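Long-range contacts in pyrethroid hydrolase (Sphingobium faniae, PDB 5Y5R), which hydrolyses pyrethroid insecticides such as cypermethrin and permethrin, cleaving their ester bond to release an alcohol and a cyclopropanecarboxylic acid: residues A[13-18]-A[35-40]; A[52-57]-A[81-86]; A[71-76]-A[97-102]; A[195-200]-A[224-229]. All blocks are in the same frame, centred on the assembly; numbering follows the deposited sequence.

Interaction 1: residues A[13-18]-A[35-40]; sequences LNRGAC and APDLTG. With 8NL ((2-methyl-3-phenyl-phenyl)methyl (1~{S})-3-[(~{E})-2-chloranyl-3,3,3-tris(fluoranyl)prop-1-enyl]-2,2-dimethyl-cyclopropane-1-carboxylate), chain G.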
loop_
_atom_site.group_PDB
_atom_site.type_symbol
_atom_site.label_atom_id
_atom_site.label_comp_id
_atom_site.label_asym_id
_atom_site.label_seq_id
_atom_site.Cartn_x
_atom_site.Cartn_y
_atom_site.Cartn_z
ATOM N N LEU A 13 0.303 -7.474 6.916
ATOM C CA LEU A 13 1.062 -8.706 7.130
ATOM C C LEU A 13 2.365 -8.792 6.326
ATOM O O LEU A 13 3.007 -9.860 6.326
ATOM C CB LEU A 13 0.202 -9.929 6.777
ATOM C CG LEU A 13 -0.890 -10.239 7.788
ATOM C CD1 LEU A 13 -1.783 -11.345 7.271
ATOM C CD2 LEU A 13 -0.236 -10.665 9.055
ATOM N N ASN A 14 2.793 -7.717 5.665
ATOM C CA ASN A 14 3.989 -7.733 4.827
ATOM C C ASN A 14 5.119 -6.907 5.455
ATOM O O ASN A 14 4.947 -6.224 6.469
ATOM C CB ASN A 14 3.658 -7.225 3.407
ATOM C CG ASN A 14 3.075 -8.295 2.518
ATOM O OD1 ASN A 14 1.970 -8.840 2.773
ATOM N ND2 ASN A 14 3.814 -8.642 1.476
ATOM N N ARG A 15 6.302 -6.967 4.826
ATOM C CA ARG A 15 7.463 -6.163 5.191
ATOM C C ARG A 15 8.059 -5.516 3.933
ATOM O O ARG A 15 7.765 -5.928 2.814
ATOM C CB ARG A 15 8.522 -7.028 5.906
ATOM C CG ARG A 15 7.972 -7.868 7.085
ATOM C CD ARG A 15 9.091 -8.679 7.768
ATOM N NE ARG A 15 10.162 -7.838 8.296
ATOM C CZ ARG A 15 11.397 -8.260 8.608
ATOM N NH1 ARG A 15 11.771 -9.525 8.435
ATOM N NH2 ARG A 15 12.271 -7.397 9.093
ATOM N N GLY A 16 8.953 -4.529 4.121
ATOM C CA GLY A 16 9.502 -3.807 2.974
ATOM C C GLY A 16 10.193 -4.688 1.949
ATOM O O GLY A 16 10.156 -4.400 0.746
ATOM N N ALA A 17 10.751 -5.811 2.391
ATOM C CA ALA A 17 11.464 -6.720 1.502
ATOM C C ALA A 17 10.602 -7.283 0.375
ATOM O O ALA A 17 11.157 -7.833 -0.591
ATOM C CB ALA A 17 12.069 -7.874 2.315
ATOM N N CYS A 18 9.271 -7.205 0.479
ATOM C CA CYS A 18 8.446 -7.710 -0.614
ATOM C C CYS A 18 8.688 -6.973 -1.916
ATOM O O CYS A 18 8.385 -7.524 -2.973
ATOM C CB CYS A 18 6.942 -7.639 -0.288
ATOM S SG CYS A 18 6.165 -5.993 -0.262
ATOM N N ALA A 35 12.270 1.038 1.079
ATOM C CA ALA A 35 11.165 0.106 1.325
ATOM C C ALA A 35 11.163 -0.289 2.802
ATOM O O ALA A 35 11.521 -1.411 3.161
ATOM C CB ALA A 35 11.267 -1.113 0.400
ATOM N N PRO A 36 10.762 0.620 3.677
ATOM C CA PRO A 36 10.888 0.393 5.120
ATOM C C PRO A 36 9.803 -0.513 5.676
ATOM O O PRO A 36 8.743 -0.691 5.082
ATOM C CB PRO A 36 10.756 1.799 5.710
ATOM C CG PRO A 36 9.847 2.521 4.699
ATOM C CD PRO A 36 10.196 1.951 3.354
ATOM N N ASP A 37 10.132 -1.161 6.792
ATOM C CA ASP A 37 9.118 -1.778 7.642
ATOM C C ASP A 37 8.323 -0.701 8.387
ATOM O O ASP A 37 8.896 0.166 9.049
ATOM C CB ASP A 37 9.794 -2.716 8.643
ATOM C CG ASP A 37 10.396 -3.958 8.002
ATOM O OD1 ASP A 37 10.032 -4.333 6.853
ATOM O OD2 ASP A 37 11.291 -4.551 8.646
ATOM N N LEU A 38 6.998 -0.747 8.303
ATOM C CA LEU A 38 6.254 0.143 9.176
ATOM C C LEU A 38 6.381 -0.375 10.617
ATOM O O LEU A 38 7.002 -1.404 10.873
ATOM C CB LEU A 38 4.793 0.279 8.705
ATOM C CG LEU A 38 4.563 1.015 7.368
ATOM C CD1 LEU A 38 3.075 1.219 7.015
ATOM C CD2 LEU A 38 5.199 2.361 7.417
ATOM N N THR A 39 5.901 0.416 11.566
ATOM C CA THR A 39 6.009 0.040 12.968
ATOM C C THR A 39 5.241 -1.248 13.225
ATOM O O THR A 39 4.141 -1.447 12.699
ATOM C CB THR A 39 5.502 1.177 13.849
ATOM O OG1 THR A 39 6.307 2.335 13.604
ATOM C CG2 THR A 39 5.551 0.815 15.322
ATOM N N GLY A 40 5.862 -2.163 13.976
ATOM C CA GLY A 40 5.290 -3.467 14.244
ATOM C C GLY A 40 5.604 -4.504 13.193
ATOM O O GLY A 40 5.173 -5.651 13.324
HETATM C C 8NL G . -1.891 -10.270 3.625
HETATM C C8 8NL G . 0.757 -13.340 3.782
HETATM C C9 8NL G . 0.827 -14.428 4.646
HETATM C C10 8NL G . -0.305 -15.190 4.904
HETATM C C11 8NL G . -1.481 -14.813 4.262
HETATM C C12 8NL G . -1.530 -13.720 3.396
HETATM C C13 8NL G . -1.526 -8.036 1.590
HETATM O O 8NL G . -2.969 -7.938 1.665
HETATM CL CL 8NL G . -9.656 -7.283 4.101
HETATM C C21 8NL G . -7.932 -7.042 3.807
HETATM C C22 8NL G . -6.962 -7.787 4.693
HETATM F F2 8NL G . -6.435 -8.772 3.987
HETATM F F1 8NL G . -6.007 -7.019 5.180
HETATM F F 8NL G . -7.650 -8.274 5.704
HETATM C C20 8NL G . -7.533 -6.266 2.798
HETATM C C16 8NL G . -6.066 -6.008 2.532
HETATM C C17 8NL G . -5.993 -5.386 1.141
HETATM C C18 8NL G . -5.776 -4.008 1.749
HETATM C C19 8NL G . -7.292 -5.530 0.333
HETATM C C15 8NL G . -5.241 -6.711 1.458
HETATM C C14 8NL G . -3.759 -6.684 1.841
HETATM O O1 8NL G . -3.265 -5.670 2.338
HETATM C C2 8NL G . -0.888 -9.432 1.499
HETATM C C3 8NL G . -0.063 -9.647 0.402
HETATM C C4 8NL G . 0.585 -10.863 0.190
HETATM C C5 8NL G . 0.449 -11.895 1.114
HETATM C C6 8NL G . -0.364 -11.741 2.230
HETATM C C1 8NL G . -1.026 -10.495 2.428
HETATM C C7 8NL G . -0.412 -12.947 3.152
HETATM O O HOH W 1 11.913 -5.808 5.349
#

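Interaction 2: residues A[52-57]-A[81-86]; sequences VDMEHY and GASISW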
loop_
_atom_site.group_PDB
_atom_site.type_symbol
_atom_site.label_atom_id
_atom_site.label_comp_id
_atom_site.label_asym_id
_atom_site.label_seq_id
_atom_site.Cartn_x
_atom_site.Cartn_y
_atom_site.Cartn_z
ATOM N N VAL A 52 0.588 2.442 18.335
ATOM C CA VAL A 52 -0.323 3.284 19.092
ATOM C C VAL A 52 -1.361 3.939 18.192
ATOM O O VAL A 52 -2.567 3.808 18.422
ATOM C CB VAL A 52 0.475 4.347 19.854
ATOM C CG1 VAL A 52 -0.496 5.222 20.589
ATOM C CG2 VAL A 52 1.477 3.671 20.791
ATOM N N ASP A 53 -0.920 4.599 17.134
ATOM C CA ASP A 53 -1.817 5.299 16.220
ATOM C C ASP A 53 -1.061 5.473 14.903
ATOM O O ASP A 53 0.034 4.928 14.724
ATOM C CB ASP A 53 -2.334 6.608 16.843
ATOM C CG ASP A 53 -1.229 7.601 17.168
ATOM O OD1 ASP A 53 -0.066 7.371 16.788
ATOM O OD2 ASP A 53 -1.534 8.638 17.808
HETATM N N MSE A 54 -1.652 6.198 13.962
HETATM C CA MSE A 54 -1.070 6.249 12.627
HETATM C C MSE A 54 0.223 7.032 12.575
HETATM O O MSE A 54 1.114 6.683 11.813
HETATM C CB MSE A 54 -2.066 6.837 11.633
HETATM C CG MSE A 54 -3.163 5.833 11.268
HETATM SE SE MSE A 54 -2.481 4.318 10.255
HETATM C CE MSE A 54 -2.388 5.171 8.446
ATOM N N GLU A 55 0.292 8.116 13.346
ATOM C CA GLU A 55 1.535 8.866 13.433
ATOM C C GLU A 55 2.661 7.939 13.842
ATOM O O GLU A 55 3.775 8.028 13.315
ATOM C CB GLU A 55 1.410 10.010 14.454
ATOM C CG GLU A 55 2.680 10.901 14.553
ATOM C CD GLU A 55 3.838 10.245 15.315
ATOM O OE1 GLU A 55 3.551 9.394 16.187
ATOM O OE2 GLU A 55 5.032 10.514 14.985
ATOM N N HIS A 56 2.363 7.020 14.770
ATOM C CA HIS A 56 3.326 6.018 15.209
ATOM C C HIS A 56 3.586 4.981 14.130
ATOM O O HIS A 56 4.737 4.601 13.888
ATOM C CB HIS A 56 2.809 5.323 16.466
ATOM C CG HIS A 56 3.788 4.364 17.062
ATOM N ND1 HIS A 56 3.396 3.284 17.823
ATOM C CD2 HIS A 56 5.141 4.327 17.019
ATOM C CE1 HIS A 56 4.465 2.617 18.219
ATOM N NE2 HIS A 56 5.538 3.231 17.744
ATOM N N TYR A 57 2.505 4.457 13.527
ATOM C CA TYR A 57 2.623 3.440 12.482
ATOM C C TYR A 57 3.484 3.938 11.321
ATOM O O TYR A 57 4.308 3.188 10.790
ATOM C CB TYR A 57 1.217 3.052 11.971
ATOM C CG TYR A 57 1.123 1.765 11.162
ATOM C CD1 TYR A 57 1.566 0.556 11.692
ATOM C CD2 TYR A 57 0.521 1.736 9.900
ATOM C CE1 TYR A 57 1.488 -0.603 10.979
ATOM C CE2 TYR A 57 0.429 0.538 9.180
ATOM C CZ TYR A 57 0.928 -0.611 9.719
ATOM O OH TYR A 57 0.814 -1.805 9.029
ATOM N N GLY A 81 -2.038 2.034 1.225
ATOM C CA GLY A 81 -2.570 3.319 0.786
ATOM C C GLY A 81 -3.090 4.177 1.921
ATOM O O GLY A 81 -3.024 5.404 1.846
ATOM N N ALA A 82 -3.613 3.549 2.990
ATOM C CA ALA A 82 -4.060 4.322 4.149
ATOM C C ALA A 82 -2.905 5.123 4.737
ATOM O O ALA A 82 -3.088 6.265 5.172
ATOM C CB ALA A 82 -4.676 3.404 5.211
ATOM N N SER A 83 -1.706 4.549 4.734
ATOM C CA SER A 83 -0.528 5.242 5.247
ATOM C C SER A 83 -0.106 6.422 4.354
ATOM O O SER A 83 0.297 7.475 4.866
ATOM C CB SER A 83 0.611 4.239 5.393
ATOM O OG SER A 83 0.292 3.306 6.422
ATOM N N ILE A 84 -0.115 6.252 3.027
ATOM C CA ILE A 84 0.387 7.336 2.176
ATOM C C ILE A 84 -0.577 8.508 2.189
ATOM O O ILE A 84 -0.163 9.648 1.981
ATOM C CB ILE A 84 0.682 6.899 0.722
ATOM C CG1 ILE A 84 -0.596 6.850 -0.115
ATOM C CG2 ILE A 84 1.442 5.594 0.668
ATOM C CD1 ILE A 84 -0.318 6.698 -1.595
ATOM N N SER A 85 -1.884 8.247 2.345
ATOM C CA SER A 85 -2.834 9.334 2.536
ATOM C C SER A 85 -2.594 10.054 3.867
ATOM O O SER A 85 -2.674 11.285 3.960
ATOM C CB SER A 85 -4.258 8.777 2.461
ATOM O OG SER A 85 -4.521 8.190 1.196
ATOM N N TRP A 86 -2.364 9.299 4.938
ATOM C CA TRP A 86 -2.104 9.946 6.213
ATOM C C TRP A 86 -0.822 10.770 6.147
ATOM O O TRP A 86 -0.799 11.937 6.551
ATOM C CB TRP A 86 -2.044 8.893 7.318
ATOM C CG TRP A 86 -2.127 9.477 8.681
ATOM C CD1 TRP A 86 -3.220 9.539 9.485
ATOM C CD2 TRP A 86 -1.049 10.067 9.418
ATOM N NE1 TRP A 86 -2.899 10.142 10.678
ATOM C CE2 TRP A 86 -1.568 10.480 10.654
ATOM C CE3 TRP A 86 0.304 10.297 9.144
ATOM C CZ2 TRP A 86 -0.783 11.105 11.614
ATOM C CZ3 TRP A 86 1.088 10.914 10.112
ATOM C CH2 TRP A 86 0.535 11.312 11.323
#

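Interaction 3: residues A[71-76]-A[97-102]; sequences QSILLG and GLIYLT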
loop_
_atom_site.group_PDB
_atom_site.type_symbol
_atom_site.label_atom_id
_atom_site.label_comp_id
_atom_site.label_asym_id
_atom_site.label_seq_id
_atom_site.Cartn_x
_atom_site.Cartn_y
_atom_site.Cartn_z
ATOM N N GLN A 71 12.068 16.177 -3.165
ATOM C CA GLN A 71 10.710 15.668 -3.015
ATOM C C GLN A 71 10.688 14.150 -3.140
ATOM O O GLN A 71 11.572 13.556 -3.749
ATOM C CB GLN A 71 9.793 16.257 -4.081
ATOM C CG GLN A 71 9.784 17.746 -4.053
ATOM C CD GLN A 71 8.878 18.263 -2.986
ATOM O OE1 GLN A 71 7.660 18.343 -3.160
ATOM N NE2 GLN A 71 9.465 18.579 -1.836
ATOM N N SER A 72 9.627 13.532 -2.600
ATOM C CA SER A 72 9.475 12.082 -2.592
ATOM C C SER A 72 8.189 11.608 -3.264
ATOM O O SER A 72 7.131 12.231 -3.153
ATOM C CB SER A 72 9.470 11.534 -1.171
ATOM O OG SER A 72 10.719 11.738 -0.535
ATOM N N ILE A 73 8.261 10.411 -3.833
ATOM C CA ILE A 73 7.081 9.693 -4.292
ATOM C C ILE A 73 6.745 8.650 -3.229
ATOM O O ILE A 73 7.618 7.891 -2.786
ATOM C CB ILE A 73 7.323 9.028 -5.660
ATOM C CG1 ILE A 73 7.792 10.054 -6.702
ATOM C CG2 ILE A 73 6.053 8.357 -6.141
ATOM C CD1 ILE A 73 6.712 11.025 -7.211
ATOM N N LEU A 74 5.483 8.616 -2.815
ATOM C CA LEU A 74 4.995 7.638 -1.852
ATOM C C LEU A 74 4.130 6.645 -2.590
ATOM O O LEU A 74 3.200 7.044 -3.314
ATOM C CB LEU A 74 4.186 8.303 -0.738
ATOM C CG LEU A 74 4.886 9.325 0.143
ATOM C CD1 LEU A 74 4.015 9.592 1.377
ATOM C CD2 LEU A 74 6.286 8.796 0.481
ATOM N N LEU A 75 4.443 5.363 -2.426
ATOM C CA LEU A 75 3.655 4.281 -2.988
ATOM C C LEU A 75 3.137 3.413 -1.849
ATOM O O LEU A 75 3.900 3.026 -0.946
ATOM C CB LEU A 75 4.456 3.420 -3.970
ATOM C CG LEU A 75 3.700 2.298 -4.692
ATOM C CD1 LEU A 75 4.309 2.075 -6.088
ATOM C CD2 LEU A 75 3.713 0.949 -3.915
ATOM N N GLY A 76 1.860 3.131 -1.892
ATOM C CA GLY A 76 1.242 2.201 -0.964
ATOM C C GLY A 76 0.692 1.014 -1.725
ATOM O O GLY A 76 0.124 1.175 -2.801
ATOM N N GLY A 97 4.108 13.280 -5.064
ATOM C CA GLY A 97 3.216 12.385 -5.777
ATOM C C GLY A 97 2.761 11.217 -4.928
ATOM O O GLY A 97 3.478 10.757 -4.033
ATOM N N LEU A 98 1.564 10.721 -5.226
ATOM C CA LEU A 98 0.983 9.583 -4.511
ATOM C C LEU A 98 0.635 8.472 -5.491
ATOM O O LEU A 98 -0.081 8.699 -6.469
ATOM C CB LEU A 98 -0.275 9.994 -3.732
ATOM C CG LEU A 98 -0.036 10.937 -2.548
ATOM C CD1 LEU A 98 -1.360 11.403 -1.962
ATOM C CD2 LEU A 98 0.827 10.284 -1.455
ATOM N N ILE A 99 1.109 7.267 -5.215
ATOM C CA ILE A 99 0.829 6.120 -6.059
ATOM C C ILE A 99 0.079 5.080 -5.241
ATOM O O ILE A 99 0.619 4.565 -4.255
ATOM C CB ILE A 99 2.121 5.515 -6.614
ATOM C CG1 ILE A 99 2.921 6.551 -7.411
ATOM C CG2 ILE A 99 1.797 4.322 -7.492
ATOM C CD1 ILE A 99 4.176 5.969 -7.950
ATOM N N TYR A 100 -1.122 4.718 -5.685
ATOM C CA TYR A 100 -1.951 3.707 -5.025
ATOM C C TYR A 100 -1.939 2.436 -5.872
ATOM O O TYR A 100 -2.612 2.365 -6.907
ATOM C CB TYR A 100 -3.378 4.223 -4.804
ATOM C CG TYR A 100 -3.480 5.405 -3.882
ATOM C CD1 TYR A 100 -3.236 6.696 -4.340
ATOM C CD2 TYR A 100 -3.799 5.240 -2.557
ATOM C CE1 TYR A 100 -3.337 7.788 -3.521
ATOM C CE2 TYR A 100 -3.887 6.319 -1.720
ATOM C CZ TYR A 100 -3.641 7.599 -2.201
ATOM O OH TYR A 100 -3.761 8.690 -1.364
ATOM N N LEU A 101 -1.214 1.420 -5.417
ATOM C CA LEU A 101 -1.024 0.169 -6.149
ATOM C C LEU A 101 -1.998 -0.876 -5.613
ATOM O O LEU A 101 -1.718 -1.544 -4.606
ATOM C CB LEU A 101 0.434 -0.301 -6.050
ATOM C CG LEU A 101 0.762 -1.672 -6.647
ATOM C CD1 LEU A 101 0.360 -1.809 -8.131
ATOM C CD2 LEU A 101 2.236 -1.990 -6.457
ATOM N N THR A 102 -3.089 -1.082 -6.367
ATOM C CA THR A 102 -4.286 -1.833 -5.981
ATOM C C THR A 102 -4.441 -1.652 -4.480
ATOM O O THR A 102 -4.411 -2.608 -3.690
ATOM C CB THR A 102 -4.222 -3.288 -6.499
ATOM O OG1 THR A 102 -5.465 -3.962 -6.253
ATOM C CG2 THR A 102 -3.031 -4.108 -5.919
#

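Interaction 4: residues A[195-200]-A[224-229]; sequences LYIEAL and VSLPAS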
loop_
_atom_site.group_PDB
_atom_site.type_symbol
_atom_site.label_atom_id
_atom_site.label_comp_id
_atom_site.label_asym_id
_atom_site.label_seq_id
_atom_site.Cartn_x
_atom_site.Cartn_y
_atom_site.Cartn_z
ATOM N N LEU A 195 -1.912 8.857 -8.563
ATOM C CA LEU A 195 -1.975 7.803 -9.565
ATOM C C LEU A 195 -2.456 6.515 -8.911
ATOM O O LEU A 195 -1.950 6.129 -7.843
ATOM C CB LEU A 195 -0.606 7.611 -10.234
ATOM C CG LEU A 195 -0.353 6.342 -11.036
ATOM C CD1 LEU A 195 -1.259 6.333 -12.248
ATOM C CD2 LEU A 195 1.118 6.311 -11.462
ATOM N N TYR A 196 -3.436 5.866 -9.543
ATOM C CA TYR A 196 -3.887 4.535 -9.167
ATOM C C TYR A 196 -3.397 3.531 -10.206
ATOM O O TYR A 196 -3.719 3.649 -11.389
ATOM C CB TYR A 196 -5.414 4.463 -9.060
ATOM C CG TYR A 196 -5.894 3.318 -8.178
ATOM C CD1 TYR A 196 -6.001 2.028 -8.665
ATOM C CD2 TYR A 196 -6.201 3.539 -6.849
ATOM C CE1 TYR A 196 -6.433 0.985 -7.837
ATOM C CE2 TYR A 196 -6.623 2.513 -6.026
ATOM C CZ TYR A 196 -6.734 1.248 -6.512
ATOM O OH TYR A 196 -7.145 0.256 -5.650
ATOM N N ILE A 197 -2.643 2.536 -9.764
ATOM C CA ILE A 197 -2.243 1.417 -10.615
ATOM C C ILE A 197 -3.143 0.254 -10.253
ATOM O O ILE A 197 -3.004 -0.316 -9.164
ATOM C CB ILE A 197 -0.762 1.041 -10.434
ATOM C CG1 ILE A 197 0.138 2.253 -10.668
ATOM C CG2 ILE A 197 -0.392 -0.114 -11.373
ATOM C CD1 ILE A 197 1.620 1.922 -10.681
ATOM N N GLU A 198 -4.084 -0.071 -11.149
ATOM C CA GLU A 198 -4.997 -1.178 -10.945
ATOM C C GLU A 198 -4.286 -2.470 -11.288
ATOM O O GLU A 198 -3.503 -2.532 -12.241
ATOM C CB GLU A 198 -6.244 -1.091 -11.850
ATOM C CG GLU A 198 -6.947 0.221 -11.982
ATOM C CD GLU A 198 -8.048 0.171 -13.071
ATOM O OE1 GLU A 198 -7.817 -0.397 -14.162
ATOM O OE2 GLU A 198 -9.144 0.690 -12.837
ATOM N N ALA A 199 -4.612 -3.511 -10.541
ATOM C CA ALA A 199 -4.255 -4.896 -10.846
ATOM C C ALA A 199 -5.534 -5.562 -11.351
ATOM O O ALA A 199 -6.452 -5.803 -10.560
ATOM C CB ALA A 199 -3.695 -5.590 -9.609
ATOM N N LEU A 200 -5.626 -5.775 -12.678
ATOM C CA LEU A 200 -6.891 -6.174 -13.299
ATOM C C LEU A 200 -7.442 -7.501 -12.769
ATOM O O LEU A 200 -8.670 -7.677 -12.709
ATOM C CB LEU A 200 -6.729 -6.245 -14.806
ATOM C CG LEU A 200 -6.435 -4.863 -15.396
ATOM C CD1 LEU A 200 -6.050 -4.942 -16.879
ATOM C CD2 LEU A 200 -7.652 -3.978 -15.202
ATOM N N VAL A 224 -3.309 3.803 -14.389
ATOM C CA VAL A 224 -2.746 2.841 -15.324
ATOM C C VAL A 224 -3.152 1.446 -14.869
ATOM O O VAL A 224 -3.334 1.175 -13.676
ATOM C CB VAL A 224 -1.212 2.983 -15.508
ATOM C CG1 VAL A 224 -0.842 4.432 -15.712
ATOM C CG2 VAL A 224 -0.478 2.469 -14.320
ATOM N N SER A 225 -3.369 0.575 -15.836
ATOM C CA SER A 225 -3.881 -0.764 -15.578
ATOM C C SER A 225 -2.796 -1.785 -15.866
ATOM O O SER A 225 -2.143 -1.712 -16.909
ATOM C CB SER A 225 -5.097 -1.053 -16.463
ATOM O OG SER A 225 -6.138 -0.147 -16.187
ATOM N N LEU A 226 -2.610 -2.735 -14.942
ATOM C CA LEU A 226 -1.678 -3.831 -15.115
ATOM C C LEU A 226 -2.451 -5.139 -15.148
ATOM O O LEU A 226 -3.424 -5.285 -14.399
ATOM C CB LEU A 226 -0.679 -3.886 -13.962
ATOM C CG LEU A 226 0.258 -2.730 -13.678
ATOM C CD1 LEU A 226 1.146 -3.160 -12.501
ATOM C CD2 LEU A 226 1.085 -2.358 -14.906
ATOM N N PRO A 227 -2.044 -6.148 -16.042
ATOM C CA PRO A 227 -2.732 -7.452 -16.109
ATOM C C PRO A 227 -2.231 -8.455 -15.065
ATOM O O PRO A 227 -1.775 -9.550 -15.395
ATOM C CB PRO A 227 -2.408 -7.904 -17.534
ATOM C CG PRO A 227 -1.028 -7.321 -17.786
ATOM C CD PRO A 227 -0.925 -6.055 -16.996
ATOM N N ALA A 228 -2.351 -8.097 -13.782
ATOM C CA ALA A 228 -1.771 -8.866 -12.680
ATOM C C ALA A 228 -2.801 -9.135 -11.577
ATOM O O ALA A 228 -3.792 -8.421 -11.446
ATOM C CB ALA A 228 -0.591 -8.123 -12.077
ATOM N N SER A 229 -2.524 -10.129 -10.729
ATOM C CA SER A 229 -3.368 -10.298 -9.549
ATOM C C SER A 229 -2.782 -9.484 -8.411
ATOM O O SER A 229 -2.197 -8.426 -8.662
ATOM C CB SER A 229 -3.568 -11.765 -9.147
ATOM O OG SER A 229 -2.367 -12.490 -9.033
#

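Interaction 1: residues A[13-18]-A[35-40]
The R15 side chain crosses D37 at a slant, touching it at its root and its guanidinium. CB of R15 lies 3.2 Å from OD1 of D37, and CG, set beside the backbone N (chi1 -51°), passes the same oxygen more loosely. A bend at chi3 turns the guanidinium to OD2: NE of R15 makes a weak bond to D37 OD2 at 3.5 Å, while NH2 closes the salt bridge to that oxygen at 3.0 Å, nearly in its own plane and on the syn side of the carboxylate. The two planes stand 43° apart, not a flat two-pronged pair. OD2 also takes the hydroxyl of T42, whereas OD1 serves the backbone: N of G16 meets D37 OD1 at 2.9 Å, and a water donating to it accepts from N of A17. An aspartate suits here, one oxygen holding the start of the 3-10 turn and the other a side chain. G16 fits because its CA comes 3.1 Å from O of A35, where a CB would collide. At the far end L13 CB touches the bound ester's methyl C at 3.8 Å; with A12 N hydrogen-bonded to that ligand, this is consistent with the oxyanion-hole loop of the alpha/beta hydrolase fold.

Interaction 2: residues A[52-57]-A[81-86]
The side chains of M54 and W86 run antiparallel and overlap, the aliphatic root of M54 lying over the indole. CB of M54, modelled as selenomethionine, sits 3.6 Å from the centroid of the five-membered ring of W86 and only 14° off the ring normal, a clear CH-pi contact. The next residue covers the six-membered ring on the same face: N of E55 lies above its rim, and CA of E55 approaches CH2 of W86 to 3.4 Å, with CB of E55 at 3.5 Å from that same atom. The first turn of helix 54-57 thus rests on the indole, which stands out from helix 80-90 because CG of W86 is anti to its backbone N (chi1 -165°). Beyond the ring the M54 chain folds at chi2 and chi3, carrying the methyl CE back to the other helix, 3.5 Å from O of A82 and 3.7 Å from CA of S83. Small A82 and S83 let it come down close to the backbone. OG of S83 lies 3.8 Å from CD2 of Y57, at a slant to the ring, while the Y57 hydroxyl is bonded to H41. D53 caps the short helix by accepting from N of H56, and H90 stacks on W86. No hydrogen bond crosses between the two helices. Their cohesion therefore rests on dispersion and CH-pi attraction, chemistry suited to a broad flat tryptophan and a flexible thioether or its selenium analogue, while the E55 carboxylate turns away from W86.

Interaction 3: residues A[71-76]-A[97-102]
Strands 71-77 and 95-101, joined through helix 80-90, form a beta-alpha-beta crossover at the centre of the parallel sheet of an alpha/beta hydrolase; G76 opens the probable nucleophile elbow, whose S78 bonds the bound ester. Four backbone bonds tie the strands: N of L74 to O of G97 (3.2 Å), N of I99 to O of L74 (2.8 Å), N of G76 to O of I99 (3.0 Å) and N of L101 to O of G76 (2.9 Å). L74 and G76 thus each use both N and O, the regular parallel pattern. Branched and long aliphatic residues fill the face of I73, L75 and I99. CG2 of I73 meets CD1 of I99 at 3.5 Å. With CG anti to the backbone N (chi1 -176°), L75 reaches toward the neighbouring strand, and its methyls then part, CD1 against CG2 of I99 at 3.7 Å and CD2 against CB of L101 at 4.1 Å. Cutting L75 back to an alanine would probably leave a gap beside both I99 and L101. G97 suits its place because any CB there would run into CD1 of I73. On the other face CB of L74 packs on CD2 of L98. The L75 and I99 face lies under helix 237-249, touching I244, whereas L74, L98 and Y100 turn to helix 80-90, and strand 3-9 flanks strand 71-77.

Interaction 4: residues A[195-200]-A[224-229]
OE1 of E198 accepts a short 2.6 Å hydrogen bond from OG of S225, the hydroxyl standing 36° above the carboxylate plane. The glutamate reaches there with CG beside the backbone N (chi1 -45°) and an extended chain, and its other oxygen, OE2, pairs with R211 of helix 207-216 in a salt bridge and more weakly with Q214. A glutamine in its place would probably cost R211 its negative partner and leave the positive charge poorly balanced. Between the parallel strands N of V224 binds O of Y196, N of E198 binds O of V224, and N of L226 binds O of E198 at 2.9 Å. The last bond, N of L200 to O of L226, is 2.8 Å and nearly straight at 173°; L226 O also receives a weak bond from N of A228, closing an inverse gamma turn centred on P227. On the opposite face I197 lies beside V224, its CG1 3.7 Å from CG2 of V224, while its CG2 branch turns to CG of L226 at 3.5 Å. Branched I197 can serve two neighbours at once, and L240 of helix 237-249 packs on both I197 and L226. At the last bridge, A199 with L226, a small residue suits, for CB of A199 comes 3.3 Å from O of S229. The chemistry is thus two-sided, polar toward helix 207-216 and aliphatic toward helix 237-249, and the backbone bonds join the strand ends that lead into the charge-relay residues D202 and H230.

Interactions 3 and 4 share one sheet: N of Y100 and O of L195 are 2.7 Å apart, a probable hydrogen bond, and the centres lie 14 Å apart. Interaction 2 leans on interaction 3 through helix 80-90, where OG of S85 and OH of Y100 are 2.7 Å apart, probably hydrogen-bonded. Interaction 1 meets interaction 2 where OG1 of T39 is 2.8 Å from O of H56, probably likewise. The centres of interactions 1 and 4 are about 21 Å apart. Interaction 1 gives L13 and N14 to the ligand pocket; interaction 3 leads to ligand-bonded S78; in interaction 4 the A199 and S229 side chains are about 4 and 5 Å from those of D202 and H230, respectively.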